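Local coordinates for zinc transport protein ZntB (Vibrio parahaemolyticus RIMD 2210633, PDB 3CK6), which probably takes up zinc as a zinc:proton symporter of the CorA family, its cytoplasmic domain forming a funnel-shaped homopentamer, at residues P114-A117 / I118-I121; L134-L137 / L138-I142; E157-L160 / N161-V165; E232-L235 / F236-E239. The protein carries 1 engineered substitution. One frame throughout, in Å; residues are numbered along the deposited sequence.

All four contacts are local, each made within a single turn or two of the chain. Contacts 1 and 2 sit on the neighbouring helices 116-126 and 134-161 beside the sheet. Their centres are 12 Å apart, and Ile121 CG2 of contact 1 meets Leu137 CD1 of contact 2 at 3.7 Å. Contact 3 joins the far end of helix 134-161 to the loop that follows, with its centre about 35 Å from that of contact 2. Contact 4 lies on helix 209-246, its centre 11 Å from that of contact 3. The rings of Phe163 and Phe236 stack there, and Phe163 CG comes within 3.6 Å of Phe236 CD2. Only contact 4 touches neighbouring subunits of the pentamer.

Contact 1 (P114-A117 / I118-I121); sequences PSRA and IMEI
Ser115 is the N-cap of helix 116-126, and its side chain holds the first turn. Its OG accepts a hydrogen bond from Ile118 N at 3.2 Å, with an N-H...O angle of 166°. The backbone oxygen of the same serine takes Met119 N at 3.1 Å. One residue thus satisfies two amide hydrogens at the start of the helix. The next backbone bond runs from Glu120 N to Arg116 O at 3.0 Å, followed by a weak bond from Ile121 N to Ala117 O.

Arg116, Met119 and Glu120 gather on one side of the turn. The CG of Arg116 is turned opposite the backbone N (chi1 175°), and the chain then bends at chi2 and chi3. This carries the guanidinium forward, between Met119 and Glu120. Residue 119 is a selenomethionine. Its SE lies at the guanidinium edge, in plane, 3.2 Å from Arg116 NH2. Glu120 comes in obliquely, and its OE2 forms a salt bridge with Arg116 NH1 at 3.4 Å. The carboxylate and guanidinium planes are 83° apart, which rules out a flat paired bridge. The aliphatic part of the arginine is close as well, with CG 3.3 Å from Glu120 OE2.

Arg116 and Met119 also touch a crystal neighbour, so their outer ends may owe something to the lattice. Lys148 of helix 134-161 makes a second salt bridge to Glu120 OE2. The two cations would tend to favour a charged carboxylate at Glu120.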
loop_
_atom_site.group_PDB
_atom_site.type_symbol
_atom_site.label_atom_id
_atom_site.label_comp_id
_atom_site.label_asym_id
_atom_site.label_seq_id
_atom_site.Cartn_x
_atom_site.Cartn_y
_atom_site.Cartn_z
ATOM N N PRO E 114 0.568 1.871 36.919
ATOM C CA PRO E 114 2.031 1.851 36.827
ATOM C C PRO E 114 2.607 1.068 35.639
ATOM O O PRO E 114 2.060 0.046 35.235
ATOM C CB PRO E 114 2.449 1.225 38.156
ATOM C CG PRO E 114 1.334 1.595 39.095
ATOM C CD PRO E 114 0.110 1.429 38.254
ATOM N N SER E 115 3.685 1.620 35.082
ATOM C CA SER E 115 4.496 0.996 34.038
ATOM C C SER E 115 5.800 0.529 34.688
ATOM O O SER E 115 6.463 1.309 35.378
ATOM C CB SER E 115 4.757 2.031 32.936
ATOM O OG SER E 115 6.036 1.874 32.297
ATOM N N ARG E 116 6.165 -0.732 34.467
ATOM C CA ARG E 116 7.404 -1.277 35.004
ATOM C C ARG E 116 8.613 -0.532 34.410
ATOM O O ARG E 116 9.565 -0.268 35.117
ATOM C CB ARG E 116 7.504 -2.790 34.771
ATOM C CG ARG E 116 8.835 -3.392 35.209
ATOM C CD ARG E 116 8.777 -4.090 36.571
ATOM N NE ARG E 116 8.611 -3.179 37.711
ATOM C CZ ARG E 116 9.535 -2.952 38.652
ATOM N NH1 ARG E 116 10.723 -3.550 38.601
ATOM N NH2 ARG E 116 9.267 -2.118 39.654
ATOM N N ALA E 117 8.534 -0.170 33.132
ATOM C CA ALA E 117 9.595 0.620 32.455
ATOM C C ALA E 117 9.941 1.933 33.179
ATOM O O ALA E 117 11.116 2.273 33.388
ATOM C CB ALA E 117 9.170 0.919 31.033
ATOM N N ILE E 118 8.908 2.687 33.543
ATOM C CA ILE E 118 9.104 3.932 34.277
ATOM C C ILE E 118 9.536 3.722 35.750
ATOM O O ILE E 118 10.372 4.463 36.250
ATOM C CB ILE E 118 7.889 4.883 34.126
ATOM C CG1 ILE E 118 7.786 5.333 32.652
ATOM C CG2 ILE E 118 8.067 6.123 35.037
ATOM C CD1 ILE E 118 6.511 6.055 32.299
HETATM N N MSE E 119 8.998 2.699 36.421
HETATM C CA MSE E 119 9.512 2.294 37.738
HETATM C C MSE E 119 11.013 2.054 37.738
HETATM O O MSE E 119 11.711 2.482 38.654
HETATM C CB MSE E 119 8.831 1.007 38.246
HETATM C CG MSE E 119 7.357 1.136 38.414
HETATM SE SE MSE E 119 6.609 -0.483 39.121
HETATM C CE MSE E 119 4.978 -0.476 38.095
ATOM N N GLU E 120 11.503 1.356 36.716
ATOM C CA GLU E 120 12.938 1.037 36.617
ATOM C C GLU E 120 13.778 2.312 36.452
ATOM O O GLU E 120 14.840 2.439 37.061
ATOM C CB GLU E 120 13.194 -0.036 35.545
ATOM C CG GLU E 120 12.693 -1.419 36.078
ATOM C CD GLU E 120 12.664 -2.582 35.076
ATOM O OE1 GLU E 120 13.173 -2.476 33.936
ATOM O OE2 GLU E 120 12.108 -3.641 35.465
ATOM N N ILE E 121 13.266 3.275 35.696
ATOM C CA ILE E 121 13.941 4.581 35.562
ATOM C C ILE E 121 13.945 5.345 36.879
ATOM O O ILE E 121 14.991 5.816 37.316
ATOM C CB ILE E 121 13.345 5.422 34.398
ATOM C CG1 ILE E 121 13.600 4.707 33.054
ATOM C CG2 ILE E 121 13.900 6.857 34.427
ATOM C CD1 ILE E 121 12.626 5.069 31.942
#

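Contact 2 (L134-L137 / L138-I142); sequences LASL and LNQII
Ser136 and Gln140, one helical turn apart near the start of helix 134-161, are joined through both backbone and side chain. The backbone bonds are those of a regular alpha helix. Leu138 N bonds to Leu134 O at 3.0 Å, and Asn139 N to Ala135 O at 3.2 Å. Gln140 N bonds to Ser136 O, and Ile141 N to Leu137 O, each at 2.9 Å.

The polar side-chain link goes through water. Ser136 OG and Gln140 NE2 are 3.9 Å apart, too far for a direct bond. A single water joins them, 2.6 Å from Ser136 OG and 3.1 Å from Gln140 NE2. It accepts from the amide. Gln140 CG stands beside its own backbone N (chi1 -72°), and the extended chain beyond it runs back along the first turn. That course carries NE2 to the water.

Apolar packing is lighter. Leu137 and Ile141 cross at a slant, and Leu137 CG lies 4.1 Å from Ile141 CD1. Ile141 CG1 also rests against Leu137 O at 3.3 Å.

The turn is wedged between several elements. Leu137, Gln140 and Ile141 pack on Ile121 of helix 116-126. Leu138 meets Phe77 and Leu79 of strand 77-83, and Tyr212 of helix 209-246. Asn139 packs on Tyr212 too, while its OD1 accepts from Arg208 NE just before that helix.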
loop_
_atom_site.group_PDB
_atom_site.type_symbol
_atom_site.label_atom_id
_atom_site.label_comp_id
_atom_site.label_asym_id
_atom_site.label_seq_id
_atom_site.Cartn_x
_atom_site.Cartn_y
_atom_site.Cartn_z
ATOM N N LEU E 134 16.775 15.419 30.017
ATOM C CA LEU E 134 15.418 15.086 29.568
ATOM C C LEU E 134 15.459 14.330 28.240
ATOM O O LEU E 134 14.626 13.465 28.012
ATOM C CB LEU E 134 14.518 16.331 29.445
ATOM C CG LEU E 134 14.110 17.118 30.693
ATOM C CD1 LEU E 134 13.124 18.228 30.323
ATOM C CD2 LEU E 134 13.501 16.234 31.764
ATOM N N ALA E 135 16.399 14.680 27.357
ATOM C CA ALA E 135 16.585 13.932 26.091
ATOM C C ALA E 135 16.853 12.443 26.349
ATOM O O ALA E 135 16.235 11.555 25.730
ATOM C CB ALA E 135 17.717 14.558 25.240
ATOM N N SER E 136 17.736 12.168 27.300
ATOM C CA SER E 136 18.034 10.793 27.667
ATOM C C SER E 136 16.868 10.125 28.384
ATOM O O SER E 136 16.586 8.956 28.140
ATOM C CB SER E 136 19.314 10.725 28.514
ATOM O OG SER E 136 19.547 9.400 28.972
ATOM N N LEU E 137 16.187 10.862 29.261
ATOM C CA LEU E 137 15.006 10.348 29.941
ATOM C C LEU E 137 13.950 9.822 28.972
ATOM O O LEU E 137 13.430 8.711 29.143
ATOM C CB LEU E 137 14.412 11.436 30.851
ATOM C CG LEU E 137 13.067 11.083 31.507
ATOM C CD1 LEU E 137 13.229 9.874 32.439
ATOM C CD2 LEU E 137 12.533 12.273 32.255
ATOM N N LEU E 138 13.601 10.633 27.978
ATOM C CA LEU E 138 12.524 10.262 27.053
ATOM C C LEU E 138 12.937 9.050 26.212
ATOM O O LEU E 138 12.138 8.158 25.952
ATOM C CB LEU E 138 12.184 11.453 26.162
ATOM C CG LEU E 138 11.140 11.229 25.069
ATOM C CD1 LEU E 138 9.844 10.717 25.677
ATOM C CD2 LEU E 138 10.906 12.508 24.265
ATOM N N ASN E 139 14.206 9.031 25.802
ATOM C CA ASN E 139 14.799 7.875 25.116
ATOM C C ASN E 139 14.667 6.606 25.944
ATOM O O ASN E 139 14.271 5.555 25.430
ATOM C CB ASN E 139 16.275 8.198 24.805
ATOM C CG ASN E 139 16.895 7.274 23.738
ATOM O OD1 ASN E 139 17.959 7.600 23.211
ATOM N ND2 ASN E 139 16.263 6.114 23.444
ATOM N N GLN E 140 14.961 6.699 27.239
ATOM C CA GLN E 140 14.836 5.539 28.135
ATOM C C GLN E 140 13.391 5.095 28.342
ATOM O O GLN E 140 13.128 3.904 28.464
ATOM C CB GLN E 140 15.488 5.814 29.483
ATOM C CG GLN E 140 17.020 5.845 29.436
ATOM C CD GLN E 140 17.652 5.824 30.819
ATOM O OE1 GLN E 140 16.978 5.573 31.828
ATOM N NE2 GLN E 140 18.954 6.105 30.879
ATOM N N ILE E 141 12.456 6.035 28.383
ATOM C CA ILE E 141 11.030 5.673 28.461
ATOM C C ILE E 141 10.614 4.853 27.227
ATOM O O ILE E 141 10.026 3.765 27.352
ATOM C CB ILE E 141 10.111 6.921 28.630
ATOM C CG1 ILE E 141 10.395 7.621 29.973
ATOM C CG2 ILE E 141 8.597 6.517 28.523
ATOM C CD1 ILE E 141 9.783 9.042 30.093
ATOM N N ILE E 142 10.943 5.371 26.041
ATOM C CA ILE E 142 10.620 4.714 24.774
ATOM C C ILE E 142 11.259 3.313 24.725
ATOM O O ILE E 142 10.564 2.311 24.512
ATOM C CB ILE E 142 11.009 5.619 23.553
ATOM C CG1 ILE E 142 10.114 6.859 23.497
ATOM C CG2 ILE E 142 10.918 4.856 22.246
ATOM C CD1 ILE E 142 10.680 7.992 22.663
HETATM O O HOH W 1 19.909 7.018 28.106
#

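Contact 3 (E157-L160 / N161-V165); sequences EETL and NEFDV
Asn161 N meets Glu157 O at 2.8 Å, in a short, regular i to i+4 bond near the end of helix 134-161. The N-H...O angle is 174°, nearly straight. The Asn161 side chain lies near that of Glu157, with ND2 3.7 Å from Glu157 CG and the amide and carboxylate planes 56° apart.

At Glu162 the bonding shifts to i to i+3: its N bonds to Thr159 O at 3.2 Å, and only weakly to Glu158 O. Its CG lies against Glu158 O at 3.3 Å.

Phe163 N bonds to Leu160 O at 3.0 Å. The donor sits above the carbonyl plane, as in a turn that leaves the helical path. With CG placed beside the backbone N (chi1 -72°), the ring folds back against Leu160, one face toward its CA. Leu160 CA lies over the ring centre, 3.9 Å from the centroid, in a CH-pi contact. Leu160 CD1 runs alongside and reaches Phe163 CE2 at 3.6 Å.

From Asp164 the chain leaves these residues for the loop before helix 173-199, and Asp164 N bonds to Thr170 OG1. Leu160 packs on Tyr229 and Glu232 of helix 209-246, and Val165 meets Glu239 of the same helix.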
loop_
_atom_site.group_PDB
_atom_site.type_symbol
_atom_site.label_atom_id
_atom_site.label_comp_id
_atom_site.label_asym_id
_atom_site.label_seq_id
_atom_site.Cartn_x
_atom_site.Cartn_y
_atom_site.Cartn_z
ATOM N N GLU E 157 5.938 -16.355 22.148
ATOM C CA GLU E 157 6.829 -17.270 21.435
ATOM C C GLU E 157 6.874 -18.665 22.091
ATOM O O GLU E 157 6.803 -19.679 21.391
ATOM C CB GLU E 157 8.232 -16.673 21.316
ATOM C CG GLU E 157 9.233 -17.627 20.662
ATOM C CD GLU E 157 10.592 -17.004 20.486
ATOM O OE1 GLU E 157 11.227 -17.294 19.450
ATOM O OE2 GLU E 157 11.020 -16.218 21.371
ATOM N N GLU E 158 6.969 -18.704 23.423
ATOM C CA GLU E 158 6.924 -19.963 24.205
ATOM C C GLU E 158 5.688 -20.804 23.907
ATOM O O GLU E 158 5.769 -22.027 23.747
ATOM C CB GLU E 158 6.914 -19.670 25.708
ATOM C CG GLU E 158 8.213 -19.160 26.303
ATOM C CD GLU E 158 8.464 -19.742 27.686
ATOM O OE1 GLU E 158 7.842 -20.783 28.015
ATOM O OE2 GLU E 158 9.285 -19.162 28.436
ATOM N N THR E 159 4.538 -20.140 23.883
ATOM C CA THR E 159 3.269 -20.771 23.561
ATOM C C THR E 159 3.355 -21.376 22.162
ATOM O O THR E 159 3.035 -22.558 21.973
ATOM C CB THR E 159 2.104 -19.748 23.665
ATOM O OG1 THR E 159 1.996 -19.300 25.017
ATOM C CG2 THR E 159 0.765 -20.354 23.241
ATOM N N LEU E 160 3.820 -20.569 21.210
ATOM C CA LEU E 160 3.919 -20.942 19.793
ATOM C C LEU E 160 4.855 -22.127 19.546
ATOM O O LEU E 160 4.464 -23.105 18.895
ATOM C CB LEU E 160 4.329 -19.724 18.934
ATOM C CG LEU E 160 3.235 -18.825 18.326
ATOM C CD1 LEU E 160 2.093 -18.546 19.292
ATOM C CD2 LEU E 160 3.811 -17.519 17.797
ATOM N N ASN E 161 6.072 -22.047 20.083
ATOM C CA ASN E 161 7.059 -23.121 19.926
ATOM C C ASN E 161 6.564 -24.466 20.458
ATOM O O ASN E 161 7.060 -25.519 20.046
ATOM C CB ASN E 161 8.392 -22.761 20.595
ATOM C CG ASN E 161 9.150 -21.638 19.872
ATOM O OD1 ASN E 161 8.806 -21.232 18.754
ATOM N ND2 ASN E 161 10.205 -21.146 20.516
ATOM N N GLU E 162 5.582 -24.423 21.356
ATOM C CA GLU E 162 5.040 -25.632 21.971
ATOM C C GLU E 162 3.802 -26.196 21.254
ATOM O O GLU E 162 3.279 -27.243 21.659
ATOM C CB GLU E 162 4.786 -25.412 23.470
ATOM C CG GLU E 162 6.087 -25.236 24.268
ATOM C CD GLU E 162 5.880 -24.965 25.754
ATOM O OE1 GLU E 162 6.708 -25.453 26.558
ATOM O OE2 GLU E 162 4.910 -24.257 26.119
ATOM N N PHE E 163 3.350 -25.517 20.190
ATOM C CA PHE E 163 2.264 -26.042 19.344
ATOM C C PHE E 163 2.665 -27.398 18.801
ATOM O O PHE E 163 3.711 -27.538 18.162
ATOM C CB PHE E 163 1.941 -25.135 18.148
ATOM C CG PHE E 163 1.235 -23.852 18.503
ATOM C CD1 PHE E 163 0.517 -23.727 19.694
ATOM C CD2 PHE E 163 1.268 -22.767 17.616
ATOM C CE1 PHE E 163 -0.139 -22.529 20.013
ATOM C CE2 PHE E 163 0.619 -21.566 17.925
ATOM C CZ PHE E 163 -0.082 -21.450 19.127
ATOM N N ASP E 164 1.824 -28.391 19.063
ATOM C CA ASP E 164 2.021 -29.729 18.537
ATOM C C ASP E 164 0.656 -30.255 18.106
ATOM O O ASP E 164 -0.247 -30.418 18.930
ATOM C CB ASP E 164 2.673 -30.622 19.590
ATOM C CG ASP E 164 2.888 -32.039 19.098
ATOM O OD1 ASP E 164 3.832 -32.265 18.300
ATOM O OD2 ASP E 164 2.112 -32.918 19.518
ATOM N N VAL E 165 0.520 -30.482 16.803
ATOM C CA VAL E 165 -0.759 -30.818 16.176
ATOM C C VAL E 165 -1.372 -32.140 16.704
ATOM O O VAL E 165 -2.593 -32.334 16.662
ATOM C CB VAL E 165 -0.632 -30.790 14.616
ATOM C CG1 VAL E 165 0.294 -31.902 14.100
ATOM C CG2 VAL E 165 -2.001 -30.852 13.946
#

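Contact 4 (E232-L235 / F236-E239); sequences EVAL and FQDE
Gln237 folds its side chain back over the preceding turn of helix 209-246, against Val233 and Ala234. Its CB sits 3.4 Å from Ala234 O. The first torsion sets CG beside the backbone N (chi1 -71°), and CG then comes within 3.3 Å of Val233 O. CD follows at 3.9 Å from that same oxygen. The chain stays extended, and NE2 ends 3.5 Å from Ala234 CA. The amide tip makes no hydrogen bond to this turn. It packs on Asp238 of a neighbouring subunit; at the other interface Asp238 OD1 makes a weak hydrogen bond with Gln237 NE2 of a second subunit.

The backbone beneath is ordinary alpha helix. Gln237 N bonds to Val233 O at 3.0 Å, and Glu239 N to Leu235 O at 2.8 Å. Phe236 N and Asp238 N make the matching bonds to Glu232 O and Ala234 O.

Phe236 points its ring away from this turn. Glu239 OE1 lies at the ring edge, in plane, and makes a long, weak ion pair with Lys178 of a second subunit.

Val233 and Gln237 pack on His173 of helix 173-199, and Val233 on Leu160 of helix 134-161. His173 and Tyr171 meet the Phe236 ring at steep angles. In a second subunit, Ile181, Lys178, Gln177 and Ile174 pack on Glu232, Leu235, Asp238 and Glu239, which places this helix between neighbours in the funnel-shaped pentamer.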
loop_
_atom_site.group_PDB
_atom_site.type_symbol
_atom_site.label_atom_id
_atom_site.label_comp_id
_atom_site.label_asym_id
_atom_site.label_seq_id
_atom_site.Cartn_x
_atom_site.Cartn_y
_atom_site.Cartn_z
ATOM N N GLU E 232 2.556 -17.644 12.036
ATOM C CA GLU E 232 2.663 -18.956 12.680
ATOM C C GLU E 232 1.339 -19.469 13.277
ATOM O O GLU E 232 1.113 -20.672 13.299
ATOM C CB GLU E 232 3.699 -18.916 13.783
ATOM C CG GLU E 232 5.119 -18.853 13.274
ATOM C CD GLU E 232 6.102 -19.162 14.370
ATOM O OE1 GLU E 232 6.616 -20.294 14.388
ATOM O OE2 GLU E 232 6.343 -18.274 15.226
ATOM N N VAL E 233 0.494 -18.577 13.784
ATOM C CA VAL E 233 -0.801 -19.023 14.325
ATOM C C VAL E 233 -1.724 -19.515 13.209
ATOM O O VAL E 233 -2.368 -20.563 13.340
ATOM C CB VAL E 233 -1.506 -17.929 15.169
ATOM C CG1 VAL E 233 -2.868 -18.428 15.627
ATOM C CG2 VAL E 233 -0.663 -17.554 16.383
ATOM N N ALA E 234 -1.785 -18.749 12.120
ATOM C CA ALA E 234 -2.520 -19.133 10.906
ATOM C C ALA E 234 -2.079 -20.489 10.341
ATOM O O ALA E 234 -2.918 -21.297 9.899
ATOM C CB ALA E 234 -2.412 -18.032 9.843
ATOM N N LEU E 235 -0.773 -20.757 10.381
ATOM C CA LEU E 235 -0.239 -22.024 9.891
ATOM C C LEU E 235 -0.594 -23.191 10.808
ATOM O O LEU E 235 -0.891 -24.288 10.322
ATOM C CB LEU E 235 1.279 -21.954 9.664
ATOM C CG LEU E 235 2.041 -23.210 9.189
ATOM C CD1 LEU E 235 1.413 -23.889 7.984
ATOM C CD2 LEU E 235 3.455 -22.791 8.841
ATOM N N PHE E 236 -0.549 -22.970 12.120
ATOM C CA PHE E 236 -0.958 -24.017 13.049
ATOM C C PHE E 236 -2.448 -24.341 12.904
ATOM O O PHE E 236 -2.841 -25.488 13.068
ATOM C CB PHE E 236 -0.585 -23.693 14.499
ATOM C CG PHE E 236 -0.785 -24.855 15.444
ATOM C CD1 PHE E 236 -0.139 -26.079 15.219
ATOM C CD2 PHE E 236 -1.627 -24.738 16.553
ATOM C CE1 PHE E 236 -0.335 -27.158 16.079
ATOM C CE2 PHE E 236 -1.821 -25.816 17.428
ATOM C CZ PHE E 236 -1.180 -27.025 17.188
ATOM N N GLN E 237 -3.256 -23.332 12.567
ATOM C CA GLN E 237 -4.676 -23.531 12.235
ATOM C C GLN E 237 -4.865 -24.400 10.988
ATOM O O GLN E 237 -5.756 -25.271 10.954
ATOM C CB GLN E 237 -5.398 -22.187 12.098
ATOM C CG GLN E 237 -5.588 -21.477 13.441
ATOM C CD GLN E 237 -6.203 -20.086 13.324
ATOM O OE1 GLN E 237 -7.159 -19.751 14.040
ATOM N NE2 GLN E 237 -5.661 -19.269 12.422
ATOM N N ASP E 238 -4.021 -24.185 9.978
ATOM C CA ASP E 238 -3.970 -25.062 8.795
ATOM C C ASP E 238 -3.513 -26.480 9.146
ATOM O O ASP E 238 -4.023 -27.446 8.583
ATOM C CB ASP E 238 -3.053 -24.493 7.698
ATOM C CG ASP E 238 -3.621 -23.243 7.032
ATOM O OD1 ASP E 238 -2.860 -22.584 6.289
ATOM O OD2 ASP E 238 -4.804 -22.904 7.252
ATOM N N GLU E 239 -2.543 -26.591 10.055
ATOM C CA GLU E 239 -2.056 -27.890 10.544
ATOM C C GLU E 239 -3.173 -28.734 11.159
ATOM O O GLU E 239 -3.353 -29.907 10.801
ATOM C CB GLU E 239 -0.944 -27.693 11.575
ATOM C CG GLU E 239 0.421 -28.150 11.128
ATOM C CD GLU E 239 1.416 -28.242 12.274
ATOM O OE1 GLU E 239 1.877 -27.185 12.763
ATOM O OE2 GLU E 239 1.751 -29.375 12.678
#